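Local coordinates for chromosome replication initiation protein (Geobacillus kaustophilus, PDB 2VN2) that probably takes part in starting chromosome replication as the primosomal protein DnaD, represented by its N-terminal domain, at residues 14-18 with 39-43. Numbering follows the deposited sequence.
Sequences SIAVP and LHMQS
Ile15 points from the strand toward the helix; CG1 and CG2 lie against the Gln42 amide and CD1 against Ser43. Ile15 CD1 meets Ser43 CB at 3.4 Å, a tight fit for two carbons. The Ser43 hydroxyl is close to the same methyl. The other branch of Ile15, CG2, lies 3.5 Å from Gln42 OE1. Ile15 CG1, which carries CD1, is 3.8 Å from Gln42 NE2. The Ile15 and Gln42 side chains run alongside each other in opposite directions, with apolar branches against the amide. Ile15 CG2 also touches Leu39 more loosely, 4.3 Å from its CG.

Gln42 gets to the strand because it is stretched out. Its CG is anti to the backbone N (chi1 -175°), and the chain stays extended beyond. The amide ends near the Ala16 carbonyl, with NE2 3.9 Å from Ala16 O, too far for a hydrogen bond. NE2 instead hydrogen-bonds Glu46 OE2, just past the end of helix 32-45, which grips the amide at its NE2 end and probably limits its rotation. No hydrogen bond joins the two segments. Val17 CG2 sits against the branched end of Leu39, 4.0 Å from CD1, with CG and CD2 at similar range. These two side chains cross at about a right angle.

The contact is mostly buried, near the centre of the chain. Val17 packs on Val17 of the second subunit and Leu39 on its Leu39, so the apolar cluster continues across the interface. The contact thus joins a helix of the helix-turn-helix-related DnaD N-terminal domain to a strand that pairs antiparallel with a strand of that subunit. Segment 39-43 of helix 32-45 runs at 131° to strand 14-18, nearer antiparallel than parallel. The strand links helix 3-11 to helix 19-22, with Pro18 at the N-cap position of the latter.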
loop_
_atom_site.group_PDB
_atom_site.type_symbol
_atom_site.label_atom_id
_atom_site.label_comp_id
_atom_site.label_asym_id
_atom_site.label_seq_id
_atom_site.Cartn_x
_atom_site.Cartn_y
_atom_site.Cartn_z
ATOM N N SER A 14 -2.441 4.319 4.399
ATOM C CA SER A 14 -2.890 3.995 3.052
ATOM C C SER A 14 -3.441 2.622 3.086
ATOM O O SER A 14 -2.966 1.834 3.867
ATOM C CB SER A 14 -1.723 4.076 2.096
ATOM O OG SER A 14 -1.517 5.470 1.870
ATOM N N ILE A 15 -4.419 2.374 2.220
ATOM C CA ILE A 15 -5.006 1.068 1.877
ATOM C C ILE A 15 -4.266 0.665 0.581
ATOM O O ILE A 15 -4.072 1.500 -0.334
ATOM C CB ILE A 15 -6.582 1.154 1.836
ATOM C CG1 ILE A 15 -7.170 0.560 3.116
ATOM C CG2 ILE A 15 -7.300 0.258 0.835
ATOM C CD1 ILE A 15 -7.632 1.598 4.106
ATOM N N ALA A 16 -3.715 -0.551 0.566
ATOM C CA ALA A 16 -3.027 -1.061 -0.600
ATOM C C ALA A 16 -4.078 -1.794 -1.409
ATOM O O ALA A 16 -4.595 -2.813 -0.894
ATOM C CB ALA A 16 -1.926 -2.001 -0.218
ATOM N N VAL A 17 -4.404 -1.279 -2.620
ATOM C CA VAL A 17 -5.393 -1.868 -3.465
ATOM C C VAL A 17 -4.700 -2.726 -4.533
ATOM O O VAL A 17 -4.054 -2.207 -5.443
ATOM C CB VAL A 17 -6.182 -0.788 -4.149
ATOM C CG1 VAL A 17 -7.123 -1.345 -5.210
ATOM C CG2 VAL A 17 -7.029 -0.038 -3.083
ATOM N N PRO A 18 -4.857 -4.065 -4.460
ATOM C CA PRO A 18 -4.142 -4.845 -5.458
ATOM C C PRO A 18 -4.542 -4.531 -6.882
ATOM O O PRO A 18 -5.687 -4.475 -7.176
ATOM C CB PRO A 18 -4.525 -6.328 -5.157
ATOM C CG PRO A 18 -5.223 -6.241 -3.677
ATOM C CD PRO A 18 -5.650 -4.845 -3.470
ATOM N N LEU A 39 -13.184 -1.569 -0.132
ATOM C CA LEU A 39 -12.042 -0.675 0.406
ATOM C C LEU A 39 -12.487 -0.154 1.677
ATOM O O LEU A 39 -11.711 -0.234 2.632
ATOM C CB LEU A 39 -11.736 0.544 -0.508
ATOM C CG LEU A 39 -10.811 0.255 -1.729
ATOM C CD1 LEU A 39 -10.739 -1.213 -2.270
ATOM C CD2 LEU A 39 -10.904 1.290 -2.936
ATOM N N HIS A 40 -13.731 0.421 1.771
ATOM C CA HIS A 40 -14.088 0.884 3.189
ATOM C C HIS A 40 -14.038 -0.305 4.202
ATOM O O HIS A 40 -13.558 -0.101 5.318
ATOM C CB HIS A 40 -15.391 1.623 3.373
ATOM C CG HIS A 40 -15.490 2.923 2.642
ATOM N ND1 HIS A 40 -14.885 4.081 3.068
ATOM C CD2 HIS A 40 -16.140 3.240 1.500
ATOM C CE1 HIS A 40 -15.152 5.056 2.218
ATOM N NE2 HIS A 40 -15.910 4.565 1.258
ATOM N N MET A 41 -14.555 -1.497 3.856
ATOM C CA MET A 41 -14.468 -2.625 4.790
ATOM C C MET A 41 -13.069 -2.943 5.088
ATOM O O MET A 41 -12.810 -3.112 6.210
ATOM C CB MET A 41 -15.119 -3.941 4.385
ATOM C CG MET A 41 -16.723 -3.895 4.184
ATOM S SD MET A 41 -17.368 -5.385 3.243
ATOM C CE MET A 41 -16.296 -6.512 4.007
ATOM N N GLN A 42 -12.165 -3.017 4.113
ATOM C CA GLN A 42 -10.735 -3.294 4.438
ATOM C C GLN A 42 -10.207 -2.316 5.509
ATOM O O GLN A 42 -9.558 -2.680 6.481
ATOM C CB GLN A 42 -9.845 -3.224 3.211
ATOM C CG GLN A 42 -8.386 -3.640 3.507
ATOM C CD GLN A 42 -7.448 -3.297 2.336
ATOM O OE1 GLN A 42 -7.893 -3.191 1.130
ATOM N NE2 GLN A 42 -6.130 -3.050 2.666
ATOM N N SER A 43 -10.565 -1.062 5.322
ATOM C CA SER A 43 -10.116 0.036 6.166
ATOM C C SER A 43 -10.585 -0.083 7.632
ATOM O O SER A 43 -9.837 0.217 8.557
ATOM C CB SER A 43 -10.661 1.325 5.535
ATOM O OG SER A 43 -10.227 2.450 6.247
#